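Local coordinates for BH0493 protein (Bacillus halodurans C-125, PDB 2QEE) that binds zinc and probably belongs to the amidohydrolase superfamily of metal-dependent enzymes, at residues C[118-121]-C[122-126]; C[177-180]-C[181-184]; C[211-214]-C[215-218]; C[235-238]-C[239-242]; C[382-385]-C[386-390]. One frame throughout, in Å; residues are numbered along the deposited sequence. Where two conformers were deposited one is given.

Contact 1: C[118-121]-C[122-126]; sequences REYF and AKKTS
Tyr120 holds CG trans to its own amide nitrogen (chi1 172°), and the Lys124 chain runs extended to CD before bending at chi3 (76°); together these turns carry a phenol oxygen and an ammonium to the same spot. The setting is a short interhelical junction, in which helix 114-122 gives way to a few loop residues and Thr125 takes the N-cap position of helix 126-136. The tyrosine leaves the backbone away from residues 122-126, yet its hydroxyl meets Lys124: NZ gives a hydrogen bond to Tyr120 OH at 2.9 Å. Lys124 CD leans obliquely against the ring, 3.7 Å from Tyr120 CE2. Gln129 and Thr132 of helix 126-136 also bind NZ, and the charge is thereby tied to both helices at once. Phe121 packs inward on Leu105 and Ile44, and Tyr120 CD2 stands 3.7 Å above the centre of the Phe121 ring. On the outer side the Lys123 methylenes lie against the backbone, with CD 3.2 Å from Glu119 O. Ala122 N bonds Arg118 O at 3.2 Å, and Lys124 N then reaches Phe121 O from well above the carbonyl plane, 60° out of it. A water lies 2.8 Å from Phe121 O and 2.7 Å from Lys124 O, between the two carbonyls.

Contact 2: C[177-180]-C[181-184]; sequences LNEY and EQTK
Glu179 O receives Thr183 N at 2.7 Å, with the donor in the carbonyl plane, and one residue further on Lys184 N bonds to Tyr180 O at 2.8 Å; these are the opening turns of a new helix. A weak third bond from Gln182 N also ends on Glu179 O, which makes that carbonyl a shared anchor for the first turn. Thr183 OG1 stands 3.0 Å from Glu179 O as well, but Pro175 O competes for its single proton. The side-chain contact is a CH-pi arrangement: Lys184 CB lies over one face of the Tyr180 ring, 3.8 Å from its centroid, and the two side chains cross at about a right angle. Lys184 has CG lodged between its backbone nitrogen and carbonyl carbon (chi1 69°), which lays CG 3.3 Å from Tyr180 O before NZ goes on to bond Asn195 O. All this happens at a junction between two helices, where helix 174-178 stops, Glu179 leaves helical geometry and serves as N-cap, and helix 180-189 begins. The Tyr180 ring also packs on Val194 and on Ile241 of helix 237-253. With alanine replacing Tyr180, a gap is likely to open between Lys184 CB and Ile241, leaving Lys184 CB without the ring face it rests on. Glu181, on the outside, turns its carboxylate to Asn237 of the same helix 237-253.

Contact 3: C[211-214]-C[215-218]; sequences TDWI and ERMD
One face of the Trp213 indole carries Arg216 NH1, 3.2 Å above its plane, while the guanidinium that bears this nitrogen stands steeply on the ring, the two planes 73° apart. This is a cation-pi pair between residues three apart, formed in the last turns of helix 200-217. Arg216 CZ lies 4.3 Å from the centroid of the six-membered ring and almost straight above it, so the cation is presented edge-on rather than stacked flat. Along one face of the guanidinium lie Asp212 O and a water that donates to that carbonyl. The bend of the arginine at chi3 (-69°) folds the head back over the indole and leaves Arg216 CD 3.4 Å from Trp213 CZ3. Met217 comes obliquely to the same benzenoid end, with CE 3.6 Å from Trp213 CE3, and its sulfur makes a Met-aromatic contact. Arg154 of helix 151-158 and Leu171 of strand 171-172 also touch the indole. Ile214, on a different side of the helix, packs on Val249 and His253 of helix 237-253. Asp218 is the first residue past the helix, with positive phi (50°); its carboxylate pairs with Arg416, while Asp218 N still bonds Ile214 O at 2.9 Å.

Contact 4: C[235-238]-C[239-242]; sequences ESNR and GRII
Asn237 OD1 is gripped twice from the side of Arg240: NH2 donates to it at 3.3 Å, and a water donates at the same length while itself accepting from Arg240 NE at 2.7 Å. The NH2 bond lies near the guanidinium plane but meets the amide from above, 40° out of the carbonyl plane. At the other terminal nitrogen, Arg240 NH1 makes a salt bridge to Glu235 OE1 at 3.3 Å, its hydrogen bond weak, at the guanidinium edge. The flat head is brought back by the bend at chi3 (-72°) and lies with Ser236 O 3.4 Å above its centre. Ser236 is the N-cap of helix 237-253, the crossover helix of a beta-alpha-beta unit with strands 222-226 and 257-264. Its OG, set between backbone nitrogen and carbonyl carbon (chi1 62°), accepts from Gly239 N at 3.0 Å and also bonds Glu234. Arg238 and Ile242 run side by side, pointing the same way, with Arg238 CG touching Ile242 CD1 at 3.7 Å; the arginine head goes on to Asn178. Arg240 thus answers one carboxylate, one amide oxygen and a water at its rim with a carbonyl against its face, a polar surround likely to steady its positive charge, while the serine hydroxyl caps Gly239 N in the first turn.

Contact 5: C[382-385]-C[386-390]; sequences KYDD and ILQAG
Asp384 O accepts from Gln388 twice, from its backbone N at 2.8 Å and from its side-chain NE2 at 3.3 Å, so the glutamine folds back on the carbonyl one turn below. The NE2 donor stands above the carbonyl plane, 36° out of it, though the oxygen lies near the plane of the Gln388 amide. The bend at chi2 (-36°) is what returns that amide; it also brings NE2 to 2.9 Å from Asp384 OD1. Replacing Asp384 by alanine would remove the carboxylate beside Gln388 NE2 and is likely to leave the amide freer to turn. Next to this pair Leu387 N bonds Tyr383 O at 2.8 Å, nearly straight. The helix in question, 363-388, closes in a Schellman motif: Gly390 has positive phi (95°), and its N bonds Leu387 O at 2.9 Å. A side chain at that position would jam against the carbonyl oxygen before it, which accounts for the glycine. Ile386 packs CG1 3.2 Å from Tyr383 O, and Ile386 CD1 lies at the edge of the tyrosine ring, 4.4 Å from Tyr383 CD1. Tyr383 OH bonds Asp401, its ring touches Leu11 and Val15 of helix 8-21, and Lys382 forms a salt bridge with Glu345. A second subunit packs against this helix end: Gln103 of that subunit donates to Gln388 O, and Leu99 of that subunit lies on Ala389.

All five contacts are local, made within a helix or where one gives way to the next; none is wholly core or wholly surface, each being partly buried and away from the annotated metal sites. Contacts 2 and 4 are the closest pair, centres about 10 Å apart, joining the junction of helices 174-178 and 180-189 to the start of helix 237-253 through polar and apolar touches. Both hold helix beginnings, whereas contacts 3 and 5 hold helix ends and contact 1 bridges two helices. Chemistry differs accordingly: contact 1 shares an ammonium, contact 2 a carbonyl beside a CH-pi contact, contact 3 a cation-pi pair, contact 4 a polar network around a guanidinium, and contact 5 a glutamine folded onto a carbonyl beside a subunit interface.

Contact 1: C[118-121]-C[122-126]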
loop_
_atom_site.group_PDB
_atom_site.type_symbol
_atom_site.label_atom_id
_atom_site.label_comp_id
_atom_site.label_asym_id
_atom_site.label_seq_id
_atom_site.Cartn_x
_atom_site.Cartn_y
_atom_site.Cartn_z
ATOM N N ARG C 118 -22.346 -19.513 27.373
ATOM C CA ARG C 118 -23.677 -19.624 26.842
ATOM C C ARG C 118 -24.699 -19.362 27.937
ATOM O O ARG C 118 -25.720 -18.718 27.675
ATOM C CB ARG C 118 -23.889 -21.000 26.218
ATOM C CG ARG C 118 -23.199 -21.173 24.865
ATOM C CD ARG C 118 -23.111 -22.638 24.422
ATOM N NE ARG C 118 -22.646 -22.685 23.021
ATOM C CZ ARG C 118 -21.916 -23.664 22.486
ATOM N NH1 ARG C 118 -21.585 -24.741 23.197
ATOM N NH2 ARG C 118 -21.548 -23.570 21.206
ATOM N N GLU C 119 -24.399 -19.814 29.151
ATOM C CA GLU C 119 -25.332 -19.595 30.296
ATOM C C GLU C 119 -25.649 -18.120 30.544
ATOM O O GLU C 119 -26.761 -17.775 30.918
ATOM C CB GLU C 119 -24.819 -20.245 31.584
ATOM C CG GLU C 119 -24.708 -21.781 31.557
ATOM C CD GLU C 119 -23.964 -22.372 32.777
ATOM O OE1 GLU C 119 -23.714 -23.600 32.769
ATOM O OE2 GLU C 119 -23.629 -21.630 33.728
ATOM N N TYR C 120 -24.666 -17.246 30.312
ATOM C CA TYR C 120 -24.838 -15.830 30.495
ATOM C C TYR C 120 -25.981 -15.308 29.651
ATOM O O TYR C 120 -26.809 -14.510 30.106
ATOM C CB TYR C 120 -23.512 -15.095 30.155
ATOM C CG TYR C 120 -23.625 -13.573 30.129
ATOM C CD1 TYR C 120 -23.313 -12.797 31.244
ATOM C CD2 TYR C 120 -24.046 -12.915 28.977
ATOM C CE1 TYR C 120 -23.443 -11.372 31.194
ATOM C CE2 TYR C 120 -24.177 -11.538 28.920
ATOM C CZ TYR C 120 -23.849 -10.777 30.027
ATOM O OH TYR C 120 -24.013 -9.420 29.902
ATOM N N PHE C 121 -26.030 -15.738 28.401
ATOM C CA PHE C 121 -26.974 -15.150 27.434
ATOM C C PHE C 121 -28.383 -15.752 27.566
ATOM O O PHE C 121 -29.370 -15.080 27.247
ATOM C CB PHE C 121 -26.471 -15.351 25.988
ATOM C CG PHE C 121 -25.087 -14.785 25.742
ATOM C CD1 PHE C 121 -24.922 -13.479 25.269
ATOM C CD2 PHE C 121 -23.957 -15.560 25.981
ATOM C CE1 PHE C 121 -23.637 -12.956 25.048
ATOM C CE2 PHE C 121 -22.664 -15.043 25.764
ATOM C CZ PHE C 121 -22.495 -13.764 25.288
ATOM N N ALA C 122 -28.424 -17.003 28.021
ATOM C CA ALA C 122 -29.664 -17.777 28.203
ATOM C C ALA C 122 -30.571 -17.079 29.191
ATOM O O ALA C 122 -31.797 -17.189 29.091
ATOM C CB ALA C 122 -29.357 -19.185 28.694
ATOM N N LYS C 123 -29.976 -16.325 30.114
ATOM C CA LYS C 123 -30.761 -15.636 31.138
ATOM C C LYS C 123 -31.116 -14.173 30.889
ATOM O O LYS C 123 -31.460 -13.462 31.838
ATOM C CB LYS C 123 -30.163 -15.822 32.542
ATOM C CG LYS C 123 -28.685 -15.687 32.693
ATOM C CD LYS C 123 -28.225 -16.810 33.596
ATOM C CE LYS C 123 -27.246 -16.328 34.646
ATOM N NZ LYS C 123 -26.503 -17.490 35.237
ATOM N N LYS C 124 -31.084 -13.726 29.634
ATOM C CA LYS C 124 -31.349 -12.312 29.345
ATOM C C LYS C 124 -32.375 -12.149 28.239
ATOM O O LYS C 124 -32.490 -13.022 27.384
ATOM C CB LYS C 124 -30.040 -11.609 28.896
ATOM C CG LYS C 124 -28.906 -11.682 29.887
ATOM C CD LYS C 124 -27.749 -10.788 29.465
ATOM C CE LYS C 124 -28.072 -9.310 29.762
ATOM N NZ LYS C 124 -26.794 -8.544 29.833
ATOM N N THR C 125 -33.068 -11.012 28.210
ATOM C CA THR C 125 -33.844 -10.636 27.038
ATOM C C THR C 125 -32.992 -9.826 26.068
ATOM O O THR C 125 -31.943 -9.297 26.446
ATOM C CB THR C 125 -35.023 -9.730 27.365
ATOM O OG1 THR C 125 -34.548 -8.462 27.866
ATOM C CG2 THR C 125 -35.980 -10.398 28.381
ATOM N N SER C 126 -33.487 -9.704 24.848
ATOM C CA SER C 126 -32.889 -8.856 23.806
ATOM C C SER C 126 -32.727 -7.419 24.293
ATOM O O SER C 126 -31.641 -6.826 24.166
ATOM C CB SER C 126 -33.804 -8.880 22.580
ATOM O OG SER C 126 -33.819 -10.195 22.047
HETATM O O HOH W 1 -31.966 -15.355 26.210
#

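Contact 2: C[177-180]-C[181-184]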
loop_
_atom_site.group_PDB
_atom_site.type_symbol
_atom_site.label_atom_id
_atom_site.label_comp_id
_atom_site.label_asym_id
_atom_site.label_seq_id
_atom_site.Cartn_x
_atom_site.Cartn_y
_atom_site.Cartn_z
ATOM N N LEU C 177 -31.255 -1.327 -7.277
ATOM C CA LEU C 177 -30.260 -0.822 -8.209
ATOM C C LEU C 177 -29.514 -1.916 -8.968
ATOM O O LEU C 177 -29.188 -1.702 -10.122
ATOM C CB LEU C 177 -29.228 0.072 -7.466
ATOM C CG LEU C 177 -29.637 1.517 -7.182
ATOM C CD1 LEU C 177 -31.017 1.589 -6.676
ATOM C CD2 LEU C 177 -28.706 2.133 -6.142
ATOM N N ASN C 178 -29.216 -3.031 -8.290
ATOM C CA ASN C 178 -28.311 -4.071 -8.802
ATOM C C ASN C 178 -29.057 -5.234 -9.439
ATOM O O ASN C 178 -28.459 -5.985 -10.209
ATOM C CB ASN C 178 -27.443 -4.646 -7.686
ATOM C CG ASN C 178 -26.468 -3.610 -7.134
ATOM O OD1 ASN C 178 -26.266 -2.567 -7.764
ATOM N ND2 ASN C 178 -25.945 -3.863 -5.924
ATOM N N GLU C 179 -30.328 -5.402 -9.091
ATOM C CA GLU C 179 -31.109 -6.568 -9.582
ATOM C C GLU C 179 -32.465 -6.149 -10.141
ATOM O O GLU C 179 -33.477 -6.873 -9.951
ATOM C CB GLU C 179 -31.283 -7.569 -8.450
ATOM C CG GLU C 179 -29.979 -8.230 -8.064
ATOM C CD GLU C 179 -30.131 -9.060 -6.841
ATOM O OE1 GLU C 179 -30.061 -10.306 -6.979
ATOM O OE2 GLU C 179 -30.342 -8.477 -5.753
ATOM N N TYR C 180 -32.483 -5.003 -10.846
ATOM C CA TYR C 180 -33.767 -4.422 -11.280
ATOM C C TYR C 180 -34.564 -5.394 -12.180
ATOM O O TYR C 180 -35.805 -5.402 -12.129
ATOM C CB TYR C 180 -33.584 -3.117 -12.010
ATOM C CG TYR C 180 -34.875 -2.412 -12.355
ATOM C CD1 TYR C 180 -35.685 -1.863 -11.350
ATOM C CD2 TYR C 180 -35.299 -2.311 -13.675
ATOM C CE1 TYR C 180 -36.839 -1.222 -11.649
ATOM C CE2 TYR C 180 -36.486 -1.636 -13.997
ATOM C CZ TYR C 180 -37.261 -1.127 -12.968
ATOM O OH TYR C 180 -38.417 -0.447 -13.247
ATOM N N GLU C 181 -33.859 -6.194 -12.984
ATOM C CA GLU C 181 -34.562 -7.058 -13.946
ATOM C C GLU C 181 -35.479 -8.018 -13.195
ATOM O O GLU C 181 -36.565 -8.355 -13.689
ATOM C CB GLU C 181 -33.587 -7.818 -14.879
ATOM C CG GLU C 181 -32.927 -6.950 -15.972
ATOM C CD GLU C 181 -33.913 -6.396 -17.018
ATOM O OE1 GLU C 181 -35.005 -7.000 -17.193
ATOM O OE2 GLU C 181 -33.590 -5.352 -17.651
ATOM N N GLN C 182 -35.053 -8.435 -12.004
ATOM C CA GLN C 182 -35.840 -9.327 -11.159
ATOM C C GLN C 182 -36.714 -8.501 -10.243
ATOM O O GLN C 182 -37.883 -8.796 -10.037
ATOM C CB GLN C 182 -34.979 -10.259 -10.317
ATOM C CG GLN C 182 -33.886 -11.027 -11.060
ATOM C CD GLN C 182 -32.492 -10.407 -10.864
ATOM O OE1 GLN C 182 -32.108 -9.456 -11.564
ATOM N NE2 GLN C 182 -31.729 -10.947 -9.897
ATOM N N THR C 183 -36.157 -7.431 -9.696
ATOM C CA THR C 183 -36.877 -6.681 -8.670
ATOM C C THR C 183 -38.093 -5.896 -9.197
ATOM O O THR C 183 -39.066 -5.664 -8.466
ATOM C CB THR C 183 -35.890 -5.791 -7.909
ATOM O OG1 THR C 183 -34.897 -6.656 -7.332
ATOM C CG2 THR C 183 -36.599 -5.114 -6.829
ATOM N N LYS C 184 -38.053 -5.490 -10.458
ATOM C CA LYS C 184 -39.152 -4.749 -11.058
ATOM C C LYS C 184 -40.505 -5.471 -10.910
ATOM O O LYS C 184 -41.556 -4.837 -10.756
ATOM C CB LYS C 184 -38.853 -4.409 -12.528
ATOM C CG LYS C 184 -38.829 -5.581 -13.482
ATOM C CD LYS C 184 -38.342 -5.147 -14.871
ATOM C CE LYS C 184 -39.277 -4.147 -15.514
ATOM N NZ LYS C 184 -38.890 -3.719 -16.890
#

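Contact 3: C[211-214]-C[215-218]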
loop_
_atom_site.group_PDB
_atom_site.type_symbol
_atom_site.label_atom_id
_atom_site.label_comp_id
_atom_site.label_asym_id
_atom_site.label_seq_id
_atom_site.Cartn_x
_atom_site.Cartn_y
_atom_site.Cartn_z
ATOM N N THR C 211 -39.860 7.393 -2.379
ATOM C CA THR C 211 -40.472 8.400 -1.533
ATOM C C THR C 211 -41.321 7.735 -0.437
ATOM O O THR C 211 -41.372 8.213 0.718
ATOM C CB THR C 211 -41.350 9.373 -2.383
ATOM O OG1 THR C 211 -40.494 10.067 -3.300
ATOM C CG2 THR C 211 -42.034 10.394 -1.468
ATOM N N ASP C 212 -41.998 6.636 -0.780
ATOM C CA ASP C 212 -42.856 5.940 0.183
ATOM C C ASP C 212 -42.019 5.340 1.281
ATOM O O ASP C 212 -42.408 5.337 2.456
ATOM C CB ASP C 212 -43.662 4.786 -0.469
ATOM C CG ASP C 212 -44.871 5.273 -1.304
ATOM O OD1 ASP C 212 -45.214 6.470 -1.269
ATOM O OD2 ASP C 212 -45.460 4.435 -2.014
ATOM N N TRP C 213 -40.835 4.836 0.932
ATOM C CA TRP C 213 -40.002 4.220 1.977
ATOM C C TRP C 213 -39.258 5.276 2.806
ATOM O O TRP C 213 -39.065 5.086 3.992
ATOM C CB TRP C 213 -39.050 3.195 1.361
ATOM C CG TRP C 213 -39.808 1.932 1.194
ATOM C CD1 TRP C 213 -40.308 1.413 0.026
ATOM C CD2 TRP C 213 -40.239 1.071 2.247
ATOM N NE1 TRP C 213 -41.010 0.247 0.308
ATOM C CE2 TRP C 213 -40.977 0.025 1.665
ATOM C CE3 TRP C 213 -40.073 1.085 3.636
ATOM C CZ2 TRP C 213 -41.523 -1.014 2.431
ATOM C CZ3 TRP C 213 -40.607 0.054 4.394
ATOM C CH2 TRP C 213 -41.325 -0.985 3.790
ATOM N N ILE C 214 -38.919 6.382 2.184
ATOM C CA ILE C 214 -38.353 7.534 2.889
ATOM C C ILE C 214 -39.346 8.013 3.931
ATOM O O ILE C 214 -38.986 8.192 5.073
ATOM C CB ILE C 214 -37.968 8.663 1.932
ATOM C CG1 ILE C 214 -36.679 8.286 1.139
ATOM C CG2 ILE C 214 -37.734 9.999 2.743
ATOM C CD1 ILE C 214 -36.402 9.166 -0.020
ATOM N N GLU C 215 -40.606 8.174 3.540
ATOM C CA GLU C 215 -41.646 8.645 4.448
ATOM C C GLU C 215 -41.805 7.676 5.617
ATOM O O GLU C 215 -41.867 8.066 6.778
ATOM C CB GLU C 215 -42.957 8.757 3.665
ATOM C CG GLU C 215 -44.203 8.937 4.503
ATOM C CD GLU C 215 -45.426 9.181 3.644
ATOM O OE1 GLU C 215 -45.414 8.825 2.436
ATOM O OE2 GLU C 215 -46.407 9.750 4.185
ATOM N N ARG C 216 -41.859 6.399 5.298
ATOM C CA ARG C 216 -42.011 5.367 6.288
ATOM C C ARG C 216 -40.834 5.242 7.300
ATOM O O ARG C 216 -41.043 5.091 8.524
ATOM C CB ARG C 216 -42.232 4.039 5.582
ATOM C CG ARG C 216 -42.756 2.950 6.465
ATOM C CD ARG C 216 -43.290 1.767 5.606
ATOM N NE ARG C 216 -44.527 2.052 4.841
ATOM C CZ ARG C 216 -44.630 2.016 3.511
ATOM N NH1 ARG C 216 -43.592 1.709 2.751
ATOM N NH2 ARG C 216 -45.788 2.278 2.928
ATOM N N MET C 217 -39.605 5.254 6.780
ATOM C CA MET C 217 -38.435 4.893 7.589
ATOM C C MET C 217 -37.716 6.091 8.183
ATOM O O MET C 217 -36.949 5.927 9.156
ATOM C CB MET C 217 -37.432 4.151 6.712
ATOM C CG MET C 217 -37.765 2.721 6.416
ATOM S SD MET C 217 -36.399 1.995 5.465
ATOM C CE MET C 217 -37.004 0.318 5.316
ATOM N N ASP C 218 -37.903 7.250 7.563
ATOM C CA ASP C 218 -37.146 8.454 7.855
ATOM C C ASP C 218 -35.622 8.175 7.847
ATOM O O ASP C 218 -34.918 8.542 8.775
ATOM C CB ASP C 218 -37.544 9.060 9.196
ATOM C CG ASP C 218 -36.945 10.441 9.395
ATOM O OD1 ASP C 218 -36.561 11.118 8.394
ATOM O OD2 ASP C 218 -36.833 10.863 10.565
HETATM O O HOH W 2 -44.955 5.715 3.102
HETATM O O HOH W 3 -39.281 11.000 6.301
#

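Contact 4: C[235-238]-C[239-242]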
loop_
_atom_site.group_PDB
_atom_site.type_symbol
_atom_site.label_atom_id
_atom_site.label_comp_id
_atom_site.label_asym_id
_atom_site.label_seq_id
_atom_site.Cartn_x
_atom_site.Cartn_y
_atom_site.Cartn_z
ATOM N N GLU C 235 -25.262 3.335 -19.231
ATOM C CA GLU C 235 -26.517 2.854 -19.793
ATOM C C GLU C 235 -26.822 1.440 -19.299
ATOM O O GLU C 235 -26.397 0.438 -19.902
ATOM C CB GLU C 235 -26.462 2.935 -21.329
ATOM C CG GLU C 235 -26.581 4.414 -21.858
ATOM C CD GLU C 235 -27.839 5.141 -21.346
ATOM O OE1 GLU C 235 -28.954 4.558 -21.352
ATOM O OE2 GLU C 235 -27.708 6.306 -20.886
ATOM N N SER C 236 -27.528 1.361 -18.170
ATOM C CA SER C 236 -27.883 0.106 -17.536
ATOM C C SER C 236 -29.075 0.407 -16.625
ATOM O O SER C 236 -29.367 1.557 -16.381
ATOM C CB SER C 236 -26.720 -0.394 -16.668
ATOM O OG SER C 236 -26.450 0.567 -15.607
ATOM N N ASN C 237 -29.767 -0.590 -16.124
ATOM C CA ASN C 237 -30.814 -0.271 -15.143
ATOM C C ASN C 237 -30.253 0.525 -13.953
ATOM O O ASN C 237 -30.888 1.430 -13.464
ATOM C CB ASN C 237 -31.451 -1.532 -14.609
ATOM C CG ASN C 237 -32.193 -2.317 -15.701
ATOM O OD1 ASN C 237 -32.715 -1.729 -16.621
ATOM N ND2 ASN C 237 -32.207 -3.624 -15.586
ATOM N N ARG C 238 -29.034 0.206 -13.525
ATOM C CA ARG C 238 -28.477 0.906 -12.326
ATOM C C ARG C 238 -28.213 2.366 -12.605
ATOM O O ARG C 238 -28.555 3.238 -11.784
ATOM C CB ARG C 238 -27.209 0.175 -11.819
ATOM C CG ARG C 238 -26.629 0.897 -10.560
ATOM C CD ARG C 238 -25.637 -0.050 -9.854
ATOM N NE ARG C 238 -24.471 -0.273 -10.705
ATOM C CZ ARG C 238 -23.811 -1.425 -10.718
ATOM N NH1 ARG C 238 -22.760 -1.581 -11.517
ATOM N NH2 ARG C 238 -24.227 -2.440 -9.937
ATOM N N GLY C 239 -27.585 2.620 -13.753
ATOM C CA GLY C 239 -27.157 3.963 -14.177
ATOM C C GLY C 239 -28.423 4.781 -14.369
ATOM O O GLY C 239 -28.463 5.976 -14.022
ATOM N N ARG C 240 -29.463 4.160 -14.936
ATOM C CA ARG C 240 -30.718 4.920 -15.174
ATOM C C ARG C 240 -31.483 5.233 -13.901
ATOM O O ARG C 240 -31.979 6.378 -13.739
ATOM C CB ARG C 240 -31.636 4.252 -16.199
ATOM C CG ARG C 240 -31.017 4.290 -17.569
ATOM C CD ARG C 240 -31.966 3.780 -18.665
ATOM N NE ARG C 240 -32.100 2.343 -18.540
ATOM C CZ ARG C 240 -31.386 1.457 -19.239
ATOM N NH1 ARG C 240 -30.500 1.836 -20.160
ATOM N NH2 ARG C 240 -31.572 0.180 -18.997
ATOM N N ILE C 241 -31.578 4.246 -13.008
ATOM C CA ILE C 241 -32.258 4.429 -11.729
ATOM C C ILE C 241 -31.535 5.506 -10.896
ATOM O O ILE C 241 -32.169 6.413 -10.354
ATOM C CB ILE C 241 -32.389 3.144 -10.954
ATOM C CG1 ILE C 241 -33.318 2.142 -11.706
ATOM C CG2 ILE C 241 -32.960 3.434 -9.539
ATOM C CD1 ILE C 241 -33.306 0.688 -11.099
ATOM N N ILE C 242 -30.188 5.453 -10.854
ATOM C CA ILE C 242 -29.449 6.472 -10.094
ATOM C C ILE C 242 -29.657 7.866 -10.674
ATOM O O ILE C 242 -30.026 8.819 -9.938
ATOM C CB ILE C 242 -27.924 6.140 -9.996
ATOM C CG1 ILE C 242 -27.752 4.822 -9.255
ATOM C CG2 ILE C 242 -27.127 7.345 -9.378
ATOM C CD1 ILE C 242 -26.252 4.328 -9.160
HETATM O O HOH W 4 -33.536 1.436 -16.428
#

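Contact 5: C[382-385]-C[386-390]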
loop_
_atom_site.group_PDB
_atom_site.type_symbol
_atom_site.label_atom_id
_atom_site.label_comp_id
_atom_site.label_asym_id
_atom_site.label_seq_id
_atom_site.Cartn_x
_atom_site.Cartn_y
_atom_site.Cartn_z
ATOM N N LYS C 382 -0.548 12.951 16.205
ATOM C CA LYS C 382 -0.855 14.206 15.494
ATOM C C LYS C 382 -0.877 15.420 16.431
ATOM O O LYS C 382 -0.364 16.473 16.080
ATOM C CB LYS C 382 -2.168 14.080 14.689
ATOM C CG LYS C 382 -1.949 13.521 13.272
ATOM C CD LYS C 382 -1.305 12.111 13.263
ATOM C CE LYS C 382 -1.093 11.555 11.798
ATOM N NZ LYS C 382 0.016 12.360 11.188
ATOM N N TYR C 383 -1.479 15.272 17.618
ATOM C CA TYR C 383 -1.420 16.323 18.600
ATOM C C TYR C 383 -0.011 16.586 19.027
ATOM O O TYR C 383 0.383 17.768 19.138
ATOM C CB TYR C 383 -2.283 16.004 19.811
ATOM C CG TYR C 383 -3.767 16.104 19.538
ATOM C CD1 TYR C 383 -4.349 17.285 19.004
ATOM C CD2 TYR C 383 -4.616 15.039 19.885
ATOM C CE1 TYR C 383 -5.744 17.379 18.820
ATOM C CE2 TYR C 383 -6.000 15.118 19.684
ATOM C CZ TYR C 383 -6.524 16.279 19.137
ATOM O OH TYR C 383 -7.905 16.300 18.981
ATOM N N ASP C 384 0.768 15.530 19.265
ATOM C CA ASP C 384 2.160 15.744 19.699
ATOM C C ASP C 384 2.953 16.509 18.673
ATOM O O ASP C 384 3.738 17.373 19.029
ATOM C CB ASP C 384 2.861 14.442 20.047
ATOM C CG ASP C 384 4.144 14.675 20.887
ATOM O OD1 ASP C 384 4.130 15.549 21.770
ATOM O OD2 ASP C 384 5.115 13.969 20.620
ATOM N N ASP C 385 2.753 16.212 17.388
ATOM C CA ASP C 385 3.465 16.935 16.349
ATOM C C ASP C 385 3.171 18.428 16.366
ATOM O O ASP C 385 4.087 19.210 16.156
ATOM C CB ASP C 385 3.142 16.324 14.979
ATOM C CG ASP C 385 3.935 15.009 14.730
ATOM O OD1 ASP C 385 4.856 14.649 15.541
ATOM O OD2 ASP C 385 3.678 14.351 13.708
ATOM N N ILE C 386 1.907 18.825 16.574
ATOM C CA ILE C 386 1.634 20.268 16.666
ATOM C C ILE C 386 2.070 20.860 18.004
ATOM O O ILE C 386 2.473 22.046 18.041
ATOM C CB ILE C 386 0.210 20.654 16.258
ATOM C CG1 ILE C 386 -0.852 19.997 17.163
ATOM C CG2 ILE C 386 0.025 20.351 14.733
ATOM C CD1 ILE C 386 -2.346 20.526 16.809
ATOM N N LEU C 387 2.002 20.071 19.088
ATOM C CA LEU C 387 2.636 20.528 20.339
ATOM C C LEU C 387 4.116 20.848 20.124
ATOM O O LEU C 387 4.622 21.885 20.607
ATOM C CB LEU C 387 2.501 19.502 21.466
ATOM C CG LEU C 387 1.069 19.450 21.991
ATOM C CD1 LEU C 387 1.065 18.180 22.912
ATOM C CD2 LEU C 387 0.574 20.674 22.750
ATOM N N GLN C 388 4.810 19.977 19.396
ATOM C CA GLN C 388 6.225 20.185 19.049
ATOM C C GLN C 388 6.432 21.464 18.294
ATOM O O GLN C 388 7.504 22.074 18.462
ATOM C CB GLN C 388 6.833 19.059 18.192
ATOM C CG GLN C 388 6.967 17.672 18.815
ATOM C CD GLN C 388 7.300 17.718 20.234
ATOM O OE1 GLN C 388 8.446 18.020 20.629
ATOM N NE2 GLN C 388 6.292 17.425 21.071
ATOM N N ALA C 389 5.451 21.854 17.474
ATOM C CA ALA C 389 5.489 23.070 16.635
ATOM C C ALA C 389 5.100 24.291 17.440
ATOM O O ALA C 389 5.048 25.403 16.879
ATOM C CB ALA C 389 4.534 22.917 15.472
ATOM N N GLY C 390 4.821 24.096 18.733
ATOM C CA GLY C 390 4.548 25.224 19.660
ATOM C C GLY C 390 3.071 25.558 19.844
ATOM O O GLY C 390 2.736 26.492 20.550
#